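Local coordinates for glycosyl hydrolase family 2, TIM barrel domain protein (Faecalibacterium prausnitzii A2-165, PDB 6ED2) that probably hydrolyses beta-glucuronides as a family 2 glycoside hydrolase of a human gut bacterium, at residues A[336-347]-A[606-616]; A[163-171]-A[406-416]. All blocks are in the same frame, centred on the assembly; numbering follows the deposited sequence.

Contact 1: residues A[336-347]-A[606-616]; sequences TVKRDFELMKWI and RQPKDAAYLFR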
loop_
_atom_site.group_PDB
_atom_site.type_symbol
_atom_site.label_atom_id
_atom_site.label_comp_id
_atom_site.label_asym_id
_atom_site.label_seq_id
_atom_site.Cartn_x
_atom_site.Cartn_y
_atom_site.Cartn_z
ATOM N N THR A 336 -14.689 2.741 -18.885
ATOM C CA THR A 336 -14.941 2.134 -17.576
ATOM C C THR A 336 -16.116 1.164 -17.637
ATOM O O THR A 336 -16.068 0.082 -17.033
ATOM C CB THR A 336 -15.212 3.209 -16.523
ATOM O OG1 THR A 336 -14.147 4.161 -16.511
ATOM C CG2 THR A 336 -15.336 2.572 -15.151
ATOM N N VAL A 337 -17.174 1.528 -18.379
ATOM C CA VAL A 337 -18.344 0.658 -18.498
ATOM C C VAL A 337 -17.967 -0.665 -19.156
ATOM O O VAL A 337 -18.354 -1.748 -18.685
ATOM C CB VAL A 337 -19.471 1.373 -19.266
ATOM C CG1 VAL A 337 -20.618 0.412 -19.528
ATOM C CG2 VAL A 337 -19.968 2.604 -18.478
ATOM N N LYS A 338 -17.203 -0.602 -20.253
ATOM C CA LYS A 338 -16.762 -1.826 -20.917
ATOM C C LYS A 338 -15.931 -2.682 -19.972
ATOM O O LYS A 338 -16.167 -3.884 -19.830
ATOM C CB LYS A 338 -15.961 -1.482 -22.176
ATOM C CG LYS A 338 -15.344 -2.690 -22.893
ATOM C CD LYS A 338 -16.399 -3.475 -23.651
ATOM C CE LYS A 338 -15.875 -4.807 -24.106
ATOM N NZ LYS A 338 -16.910 -5.589 -24.808
ATOM N N ARG A 339 -14.948 -2.073 -19.313
ATOM C CA ARG A 339 -14.118 -2.811 -18.366
ATOM C C ARG A 339 -14.967 -3.440 -17.262
ATOM O O ARG A 339 -14.744 -4.595 -16.879
ATOM C CB ARG A 339 -13.058 -1.871 -17.781
ATOM C CG ARG A 339 -12.272 -2.429 -16.605
ATOM C CD ARG A 339 -11.271 -3.490 -17.033
ATOM N NE ARG A 339 -10.402 -3.849 -15.911
ATOM C CZ ARG A 339 -9.513 -4.837 -15.935
ATOM N NH1 ARG A 339 -9.372 -5.576 -17.027
ATOM N NH2 ARG A 339 -8.765 -5.089 -14.868
ATOM N N ASP A 340 -15.960 -2.706 -16.752
ATOM C CA ASP A 340 -16.788 -3.245 -15.665
ATOM C C ASP A 340 -17.553 -4.488 -16.121
ATOM O O ASP A 340 -17.593 -5.501 -15.408
ATOM C CB ASP A 340 -17.746 -2.168 -15.136
ATOM C CG ASP A 340 -17.022 -1.054 -14.357
ATOM O OD1 ASP A 340 -15.781 -1.138 -14.190
ATOM O OD2 ASP A 340 -17.682 -0.086 -13.907
ATOM N N PHE A 341 -18.120 -4.454 -17.329
ATOM C CA PHE A 341 -18.778 -5.649 -17.850
ATOM C C PHE A 341 -17.788 -6.789 -18.098
ATOM O O PHE A 341 -18.100 -7.956 -17.805
ATOM C CB PHE A 341 -19.576 -5.296 -19.105
ATOM C CG PHE A 341 -20.946 -4.737 -18.788
ATOM C CD1 PHE A 341 -22.054 -5.584 -18.676
ATOM C CD2 PHE A 341 -21.117 -3.379 -18.541
ATOM C CE1 PHE A 341 -23.311 -5.078 -18.364
ATOM C CE2 PHE A 341 -22.373 -2.862 -18.228
ATOM C CZ PHE A 341 -23.473 -3.713 -18.138
ATOM N N GLU A 342 -16.593 -6.486 -18.626
ATOM C CA GLU A 342 -15.587 -7.537 -18.768
ATOM C C GLU A 342 -15.269 -8.177 -17.413
ATOM O O GLU A 342 -15.104 -9.400 -17.321
ATOM C CB GLU A 342 -14.314 -6.987 -19.425
ATOM C CG GLU A 342 -14.494 -6.583 -20.897
ATOM C CD GLU A 342 -15.131 -7.689 -21.742
ATOM O OE1 GLU A 342 -14.435 -8.688 -22.049
ATOM O OE2 GLU A 342 -16.339 -7.572 -22.076
ATOM N N LEU A 343 -15.181 -7.365 -16.359
ATOM C CA LEU A 343 -14.967 -7.889 -15.009
ATOM C C LEU A 343 -16.175 -8.682 -14.508
ATOM O O LEU A 343 -16.018 -9.742 -13.891
ATOM C CB LEU A 343 -14.668 -6.742 -14.043
ATOM C CG LEU A 343 -13.341 -5.997 -14.228
ATOM C CD1 LEU A 343 -13.286 -4.785 -13.312
ATOM C CD2 LEU A 343 -12.170 -6.943 -13.960
ATOM N N MET A 344 -17.387 -8.188 -14.742
ATOM C CA MET A 344 -18.546 -8.938 -14.276
ATOM C C MET A 344 -18.693 -10.248 -15.034
ATOM O O MET A 344 -19.100 -11.255 -14.444
ATOM C CB MET A 344 -19.814 -8.089 -14.384
ATOM C CG MET A 344 -19.847 -6.933 -13.387
ATOM S SD MET A 344 -21.437 -6.078 -13.330
ATOM C CE MET A 344 -21.671 -5.511 -15.018
ATOM N N LYS A 345 -18.332 -10.274 -16.320
ATOM C CA LYS A 345 -18.318 -11.550 -17.037
ATOM C C LYS A 345 -17.233 -12.471 -16.491
ATOM O O LYS A 345 -17.458 -13.668 -16.280
ATOM C CB LYS A 345 -18.124 -11.323 -18.535
ATOM C CG LYS A 345 -19.313 -10.656 -19.203
ATOM C CD LYS A 345 -18.902 -9.832 -20.414
ATOM C CE LYS A 345 -18.463 -10.715 -21.572
ATOM N NZ LYS A 345 -18.075 -9.884 -22.768
ATOM N N TRP A 346 -16.044 -11.930 -16.254
ATOM C CA TRP A 346 -14.951 -12.752 -15.748
ATOM C C TRP A 346 -15.326 -13.390 -14.416
ATOM O O TRP A 346 -15.059 -14.573 -14.187
ATOM C CB TRP A 346 -13.702 -11.878 -15.612
ATOM C CG TRP A 346 -12.531 -12.497 -14.942
ATOM C CD1 TRP A 346 -11.573 -13.283 -15.522
ATOM C CD2 TRP A 346 -12.156 -12.357 -13.561
ATOM N NE1 TRP A 346 -10.630 -13.638 -14.587
ATOM C CE2 TRP A 346 -10.957 -13.083 -13.379
ATOM C CE3 TRP A 346 -12.722 -11.697 -12.464
ATOM C CZ2 TRP A 346 -10.311 -13.172 -12.140
ATOM C CZ3 TRP A 346 -12.072 -11.772 -11.229
ATOM C CH2 TRP A 346 -10.879 -12.508 -11.081
ATOM N N ILE A 347 -15.973 -12.629 -13.530
ATOM C CA ILE A 347 -16.263 -13.159 -12.200
ATOM C C ILE A 347 -17.486 -14.073 -12.152
ATOM O O ILE A 347 -17.685 -14.765 -11.146
ATOM C CB ILE A 347 -16.396 -11.990 -11.209
ATOM C CG1 ILE A 347 -16.092 -12.468 -9.789
ATOM C CG2 ILE A 347 -17.751 -11.339 -11.336
ATOM C CD1 ILE A 347 -15.946 -11.349 -8.798
ATOM N N ARG A 606 -10.456 -0.677 -10.811
ATOM C CA ARG A 606 -11.014 -1.802 -11.550
ATOM C C ARG A 606 -10.035 -2.965 -11.632
ATOM O O ARG A 606 -9.917 -3.625 -12.668
ATOM C CB ARG A 606 -11.475 -1.385 -12.941
ATOM C CG ARG A 606 -12.930 -0.987 -12.989
ATOM C CD ARG A 606 -13.296 0.091 -11.976
ATOM N NE ARG A 606 -14.680 0.509 -12.166
ATOM C CZ ARG A 606 -15.306 1.426 -11.433
ATOM N NH1 ARG A 606 -14.677 2.051 -10.445
ATOM N NH2 ARG A 606 -16.575 1.723 -11.698
ATOM N N GLN A 607 -9.343 -3.232 -10.526
ATOM C CA GLN A 607 -8.560 -4.447 -10.423
ATOM C C GLN A 607 -9.101 -5.311 -9.290
ATOM O O GLN A 607 -9.664 -4.790 -8.329
ATOM C CB GLN A 607 -7.073 -4.143 -10.181
ATOM C CG GLN A 607 -6.454 -3.274 -11.237
ATOM C CD GLN A 607 -6.424 -3.934 -12.618
ATOM O OE1 GLN A 607 -6.583 -5.157 -12.753
ATOM N NE2 GLN A 607 -6.211 -3.115 -13.655
ATOM N N PRO A 608 -8.933 -6.629 -9.360
ATOM C CA PRO A 608 -9.538 -7.492 -8.337
ATOM C C PRO A 608 -8.862 -7.348 -6.982
ATOM O O PRO A 608 -7.649 -7.146 -6.886
ATOM C CB PRO A 608 -9.350 -8.903 -8.900
ATOM C CG PRO A 608 -8.221 -8.791 -9.829
ATOM C CD PRO A 608 -8.271 -7.407 -10.413
ATOM N N LYS A 609 -9.676 -7.429 -5.932
ATOM C CA LYS A 609 -9.179 -7.754 -4.609
ATOM C C LYS A 609 -9.293 -9.257 -4.403
ATOM O O LYS A 609 -9.845 -9.983 -5.236
ATOM C CB LYS A 609 -9.944 -7.003 -3.522
ATOM C CG LYS A 609 -9.898 -5.475 -3.613
ATOM C CD LYS A 609 -10.448 -4.897 -2.287
ATOM C CE LYS A 609 -11.271 -3.685 -2.514
ATOM N NZ LYS A 609 -12.012 -3.296 -1.260
ATOM N N ASP A 610 -8.764 -9.733 -3.271
ATOM C CA ASP A 610 -8.732 -11.176 -3.049
ATOM C C ASP A 610 -10.150 -11.771 -3.084
ATOM O O ASP A 610 -10.350 -12.877 -3.606
ATOM C CB ASP A 610 -7.963 -11.490 -1.733
ATOM C CG ASP A 610 -6.406 -11.159 -1.814
ATOM O OD1 ASP A 610 -5.812 -11.090 -2.914
ATOM O OD2 ASP A 610 -5.723 -10.990 -0.770
ATOM N N ALA A 611 -11.162 -11.030 -2.606
ATOM C CA ALA A 611 -12.528 -11.554 -2.610
ATOM C C ALA A 611 -13.066 -11.820 -4.018
ATOM O O ALA A 611 -13.967 -12.656 -4.173
ATOM C CB ALA A 611 -13.468 -10.594 -1.878
ATOM N N ALA A 612 -12.545 -11.134 -5.045
ATOM C CA ALA A 612 -12.997 -11.409 -6.406
ATOM C C ALA A 612 -12.747 -12.856 -6.797
ATOM O O ALA A 612 -13.528 -13.426 -7.563
ATOM C CB ALA A 612 -12.321 -10.470 -7.409
ATOM N N TYR A 613 -11.679 -13.467 -6.276
ATOM C CA TYR A 613 -11.377 -14.861 -6.602
ATOM C C TYR A 613 -12.280 -15.835 -5.846
ATOM O O TYR A 613 -12.671 -16.878 -6.395
ATOM C CB TYR A 613 -9.885 -15.129 -6.342
ATOM C CG TYR A 613 -9.047 -14.365 -7.352
ATOM C CD1 TYR A 613 -8.868 -14.854 -8.655
ATOM C CD2 TYR A 613 -8.502 -13.128 -7.037
ATOM C CE1 TYR A 613 -8.142 -14.137 -9.601
ATOM C CE2 TYR A 613 -7.782 -12.401 -7.973
ATOM C CZ TYR A 613 -7.600 -12.912 -9.247
ATOM O OH TYR A 613 -6.880 -12.186 -10.168
ATOM N N LEU A 614 -12.659 -15.505 -4.609
ATOM C CA LEU A 614 -13.672 -16.304 -3.928
ATOM C C LEU A 614 -14.976 -16.310 -4.723
ATOM O O LEU A 614 -15.549 -17.374 -4.989
ATOM C CB LEU A 614 -13.883 -15.781 -2.509
ATOM C CG LEU A 614 -14.854 -16.513 -1.570
ATOM C CD1 LEU A 614 -14.512 -16.191 -0.114
ATOM C CD2 LEU A 614 -16.290 -16.101 -1.860
ATOM N N PHE A 615 -15.437 -15.131 -5.154
ATOM C CA PHE A 615 -16.717 -15.069 -5.851
ATOM C C PHE A 615 -16.636 -15.732 -7.214
ATOM O O PHE A 615 -17.594 -16.384 -7.643
ATOM C CB PHE A 615 -17.187 -13.624 -5.994
ATOM C CG PHE A 615 -17.942 -13.113 -4.801
ATOM C CD1 PHE A 615 -19.193 -13.635 -4.476
ATOM C CD2 PHE A 615 -17.397 -12.122 -3.988
ATOM C CE1 PHE A 615 -19.899 -13.162 -3.362
ATOM C CE2 PHE A 615 -18.099 -11.639 -2.868
ATOM C CZ PHE A 615 -19.343 -12.167 -2.560
ATOM N N ARG A 616 -15.504 -15.578 -7.911
ATOM C CA ARG A 616 -15.368 -16.177 -9.235
ATOM C C ARG A 616 -15.494 -17.691 -9.160
ATOM O O ARG A 616 -16.196 -18.312 -9.966
ATOM C CB ARG A 616 -14.025 -15.790 -9.866
ATOM C CG ARG A 616 -13.768 -16.474 -11.193
ATOM C CD ARG A 616 -12.586 -15.864 -11.910
ATOM N NE ARG A 616 -12.648 -16.119 -13.345
ATOM C CZ ARG A 616 -11.728 -16.808 -14.021
ATOM N NH1 ARG A 616 -10.666 -17.309 -13.395
ATOM N NH2 ARG A 616 -11.869 -16.992 -15.326
#
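Trp346 pushes the edge of its six-membered ring against Ala612 and Tyr613, joining the first helix of the TIM barrel (334-347) to the helix that follows the eighth strand (610-621), where the barrel closes on itself. CZ3 of Trp346 rests on CB of Ala612 at 4.0 Å, while CZ2 of Trp346 comes 3.5 Å from CE1 of Tyr613. The two rings form an offset edge-to-face pair with planes at 89°, tryptophan supplying the edge and tyrosine the face. Beside them, Ile347 CD1 packs against Ala612 and lies 3.8 Å from CB of Phe615.

On a face of the indole lies Arg616. Its CD sits over the six-membered ring as a CH-pi contact, and its guanidinium is stacked almost flat (planes 4° apart), with CZ 3.9 Å from the centroid of the five-membered ring of Trp346. An extended chain from CG to NE, with CG anti to the backbone N (chi1 175°), spans the indole in this way. The rotation of the guanidinium is fixed by its NE, which donates to Trp346 O at 3.0 Å from above the carbonyl plane.

Farther along, the loop ahead of helix 610-621 takes over with polar grips. Arg339 turns NE and NH2 side-on to one atom, Arg606 O, the NH2 bond being 2.9 Å; NH2 also reaches Leu547 O of the third subunit. Arg606 answers with a side-on salt bridge to Asp340, nearly coplanar with the carboxylate, whose OD2 also pairs with Arg321. Arg606 NE meets OD1 of Asp340 at 2.8 Å, and Arg606 NH2 meets OD2 of Asp340 at 3.1 Å, both on the syn side; methyl CG2 of Thr336 lies over a face of that guanidinium.

Contact 2: residues A[163-171]-A[406-416]; sequences ELSETMLPA and KETTPALLKNH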
loop_
_atom_site.group_PDB
_atom_site.type_symbol
_atom_site.label_atom_id
_atom_site.label_comp_id
_atom_site.label_asym_id
_atom_site.label_seq_id
_atom_site.Cartn_x
_atom_site.Cartn_y
_atom_site.Cartn_z
ATOM N N GLU A 163 -28.303 21.134 -3.735
ATOM C CA GLU A 163 -28.713 21.117 -2.339
ATOM C C GLU A 163 -29.627 19.929 -2.069
ATOM O O GLU A 163 -30.374 19.474 -2.939
ATOM C CB GLU A 163 -29.403 22.427 -1.969
ATOM C CG GLU A 163 -28.435 23.573 -1.898
ATOM C CD GLU A 163 -29.103 24.935 -1.738
ATOM O OE1 GLU A 163 -29.211 25.668 -2.737
ATOM O OE2 GLU A 163 -29.474 25.292 -0.607
ATOM N N LEU A 164 -29.525 19.408 -0.851
ATOM C CA LEU A 164 -30.302 18.269 -0.400
ATOM C C LEU A 164 -31.438 18.709 0.524
ATOM O O LEU A 164 -31.319 19.683 1.270
ATOM C CB LEU A 164 -29.393 17.281 0.324
ATOM C CG LEU A 164 -28.295 16.660 -0.545
ATOM C CD1 LEU A 164 -27.457 15.701 0.286
ATOM C CD2 LEU A 164 -28.896 15.961 -1.771
ATOM N N SER A 165 -32.542 17.968 0.478
ATOM C CA SER A 165 -33.668 18.208 1.378
ATOM C C SER A 165 -34.357 16.880 1.659
ATOM O O SER A 165 -33.989 15.838 1.107
ATOM C CB SER A 165 -34.667 19.207 0.786
ATOM O OG SER A 165 -35.468 18.537 -0.177
ATOM N N GLU A 166 -35.380 16.932 2.514
ATOM C CA GLU A 166 -36.159 15.763 2.885
ATOM C C GLU A 166 -37.343 15.519 1.951
ATOM O O GLU A 166 -38.137 14.606 2.205
ATOM C CB GLU A 166 -36.650 15.897 4.330
ATOM C CG GLU A 166 -35.516 16.101 5.321
ATOM C CD GLU A 166 -35.967 16.052 6.777
ATOM O OE1 GLU A 166 -37.182 16.207 7.039
ATOM O OE2 GLU A 166 -35.101 15.822 7.654
ATOM N N THR A 167 -37.482 16.303 0.880
ATOM C CA THR A 167 -38.567 16.093 -0.071
ATOM C C THR A 167 -38.074 15.633 -1.441
ATOM O O THR A 167 -38.868 15.592 -2.388
ATOM C CB THR A 167 -39.412 17.366 -0.214
ATOM O OG1 THR A 167 -38.559 18.492 -0.437
ATOM C CG2 THR A 167 -40.222 17.608 1.045
ATOM N N MET A 168 -36.803 15.257 -1.570
ATOM C CA MET A 168 -36.232 14.867 -2.851
ATOM C C MET A 168 -35.650 13.460 -2.777
ATOM O O MET A 168 -35.425 12.898 -1.703
ATOM C CB MET A 168 -35.127 15.841 -3.279
ATOM C CG MET A 168 -33.958 15.842 -2.295
ATOM S SD MET A 168 -32.549 16.841 -2.814
ATOM C CE MET A 168 -31.793 15.764 -4.056
ATOM N N LEU A 169 -35.376 12.910 -3.951
ATOM C CA LEU A 169 -34.664 11.656 -4.092
ATOM C C LEU A 169 -33.308 11.930 -4.727
ATOM O O LEU A 169 -33.261 12.350 -5.897
ATOM C CB LEU A 169 -35.469 10.694 -4.954
ATOM C CG LEU A 169 -36.720 10.038 -4.374
ATOM C CD1 LEU A 169 -37.886 11.014 -4.205
ATOM C CD2 LEU A 169 -37.103 8.937 -5.322
ATOM N N PRO A 170 -32.179 11.702 -4.032
ATOM C CA PRO A 170 -32.051 11.127 -2.686
ATOM C C PRO A 170 -32.200 12.173 -1.583
ATOM O O PRO A 170 -32.072 13.371 -1.842
ATOM C CB PRO A 170 -30.636 10.557 -2.696
ATOM C CG PRO A 170 -29.872 11.537 -3.563
ATOM C CD PRO A 170 -30.858 12.001 -4.625
ATOM N N ALA A 171 -32.451 11.722 -0.358
ATOM C CA ALA A 171 -32.834 12.613 0.732
ATOM C C ALA A 171 -31.637 13.014 1.586
ATOM O O ALA A 171 -30.697 12.241 1.793
ATOM C CB ALA A 171 -33.887 11.938 1.613
ATOM N N LYS A 406 -43.517 12.586 8.754
ATOM C CA LYS A 406 -43.170 13.987 8.580
ATOM C C LYS A 406 -44.261 14.702 7.793
ATOM O O LYS A 406 -44.903 14.123 6.914
ATOM C CB LYS A 406 -41.813 14.128 7.867
ATOM C CG LYS A 406 -40.603 13.724 8.714
ATOM C CD LYS A 406 -39.307 13.778 7.893
ATOM C CE LYS A 406 -38.088 13.536 8.757
ATOM N NZ LYS A 406 -37.564 14.809 9.329
ATOM N N GLU A 407 -44.478 15.970 8.139
ATOM C CA GLU A 407 -45.392 16.817 7.384
ATOM C C GLU A 407 -45.036 16.866 5.903
ATOM O O GLU A 407 -45.914 17.071 5.064
ATOM C CB GLU A 407 -45.383 18.237 7.968
ATOM C CG GLU A 407 -43.992 18.907 7.905
ATOM C CD GLU A 407 -43.901 20.288 8.581
ATOM O OE1 GLU A 407 -44.919 20.789 9.123
ATOM O OE2 GLU A 407 -42.788 20.872 8.561
ATOM N N THR A 408 -43.761 16.696 5.557
ATOM C CA THR A 408 -43.310 16.867 4.182
ATOM C C THR A 408 -43.514 15.621 3.332
ATOM O O THR A 408 -43.257 15.668 2.126
ATOM C CB THR A 408 -41.836 17.265 4.180
ATOM O OG1 THR A 408 -41.103 16.377 5.034
ATOM C CG2 THR A 408 -41.668 18.689 4.690
ATOM N N THR A 409 -43.971 14.523 3.932
ATOM C CA THR A 409 -44.170 13.267 3.213
ATOM C C THR A 409 -44.997 13.386 1.932
ATOM O O THR A 409 -44.635 12.723 0.943
ATOM C CB THR A 409 -44.802 12.241 4.176
ATOM O OG1 THR A 409 -44.014 12.152 5.374
ATOM C CG2 THR A 409 -44.931 10.847 3.526
ATOM N N PRO A 410 -46.103 14.152 1.870
ATOM C CA PRO A 410 -46.837 14.222 0.591
ATOM C C PRO A 410 -45.998 14.784 -0.538
ATOM O O PRO A 410 -46.115 14.314 -1.677
ATOM C CB PRO A 410 -48.042 15.129 0.914
ATOM C CG PRO A 410 -48.232 15.003 2.397
ATOM C CD PRO A 410 -46.816 14.879 2.942
ATOM N N ALA A 411 -45.161 15.787 -0.248
ATOM C CA ALA A 411 -44.275 16.342 -1.265
ATOM C C ALA A 411 -43.223 15.322 -1.688
ATOM O O ALA A 411 -42.961 15.152 -2.883
ATOM C CB ALA A 411 -43.606 17.619 -0.742
ATOM N N LEU A 412 -42.634 14.612 -0.722
ATOM C CA LEU A 412 -41.681 13.559 -1.053
ATOM C C LEU A 412 -42.319 12.509 -1.954
ATOM O O LEU A 412 -41.744 12.122 -2.982
ATOM C CB LEU A 412 -41.140 12.922 0.225
ATOM C CG LEU A 412 -40.139 11.787 0.009
ATOM C CD1 LEU A 412 -38.864 12.318 -0.662
ATOM C CD2 LEU A 412 -39.818 11.142 1.351
ATOM N N LEU A 413 -43.519 12.049 -1.595
ATOM C CA LEU A 413 -44.175 11.017 -2.391
ATOM C C LEU A 413 -44.403 11.485 -3.824
ATOM O O LEU A 413 -44.252 10.703 -4.772
ATOM C CB LEU A 413 -45.493 10.623 -1.733
ATOM C CG LEU A 413 -46.317 9.543 -2.425
ATOM C CD1 LEU A 413 -45.572 8.205 -2.456
ATOM C CD2 LEU A 413 -47.653 9.407 -1.704
ATOM N N LYS A 414 -44.754 12.764 -4.002
ATOM C CA LYS A 414 -44.948 13.309 -5.344
ATOM C C LYS A 414 -43.682 13.169 -6.190
ATOM O O LYS A 414 -43.734 12.704 -7.336
ATOM C CB LYS A 414 -45.385 14.774 -5.252
ATOM C CG LYS A 414 -45.868 15.383 -6.569
ATOM C CD LYS A 414 -46.545 16.742 -6.343
ATOM C CE LYS A 414 -46.993 17.395 -7.654
ATOM N NZ LYS A 414 -45.837 17.982 -8.397
ATOM N N ASN A 415 -42.527 13.559 -5.633
ATOM C CA ASN A 415 -41.260 13.406 -6.348
ATOM C C ASN A 415 -40.913 11.938 -6.555
ATOM O O ASN A 415 -40.368 11.564 -7.601
ATOM C CB ASN A 415 -40.143 14.132 -5.593
ATOM C CG ASN A 415 -40.316 15.646 -5.628
ATOM O OD1 ASN A 415 -40.962 16.177 -6.526
ATOM N ND2 ASN A 415 -39.763 16.341 -4.639
ATOM N N HIS A 416 -41.241 11.088 -5.580
ATOM C CA HIS A 416 -40.971 9.660 -5.719
ATOM C C HIS A 416 -41.794 9.056 -6.852
ATOM O O HIS A 416 -41.281 8.273 -7.661
ATOM C CB HIS A 416 -41.253 8.974 -4.382
ATOM C CG HIS A 416 -40.668 7.606 -4.249
ATOM N ND1 HIS A 416 -40.444 7.017 -3.020
ATOM C CD2 HIS A 416 -40.292 6.692 -5.177
ATOM C CE1 HIS A 416 -39.958 5.799 -3.199
ATOM N NE2 HIS A 416 -39.851 5.578 -4.498
#
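Lys406 NZ donates to OE1 of Glu166 at 2.7 Å, a salt bridge in which NZ meets OE1 on the syn side, though 26° out of the carboxylate plane. The lysine chain runs extended and then bends at its last torsion (chi4 -89°), which turns the ammonium onto the acid. The other oxygen, Glu166 OE2, is hydrogen-bonded to Tyr187 OH, so the carboxylate is held from both oxygens. With an alanine at Glu166, Lys406 would probably lose its counter-charge here and Tyr187 a hydrogen-bond partner.

Next to this bridge, Thr167 lays methyl CG2 on CB of Thr408 (3.5 Å) and on CB of Ala411. This is a domain junction: a loop of the sugar-binding domain rests on the first turns of TIM-barrel helix 409-427 and on the type I turn from Lys406 to Thr409. One turn farther along the helix, Asn415 ND2 approaches Thr167 O as a hydrogen-bond donor, though the modelled separation is too short to be trusted. Leu412 CD1 packs against the Thr167 carbonyl carbon, and Leu412 CD1 lies 3.9 Å from Leu169 CD1. Just before a cis peptide to Pro170, Leu169 sets its CD2 over a face of the His416 ring, 4.2 Å from the centroid, while His416 ND1 is hydrogen-bonded to Tyr452 OH.

Contacts 1 and 2 lie on opposite sides of the chain's centre, their centres 36 Å apart and their nearest atoms about 18 Å, so neither touches the other. Contact 1 stays within the TIM barrel, closing it between first and last helices, and two other subunits pack against it. Contact 2 instead seats the sugar-binding domain on the barrel within a single chain. Both are away from the magnesium site of Thr239 and Glu241. A bound magnesium ion lies about 13 Å from the side chain of Arg606, and one lies about 14 Å from that of Leu169. A formic acid molecule, probably from the crystallisation liquor, sits about 3 Å from the side chain of Asp340.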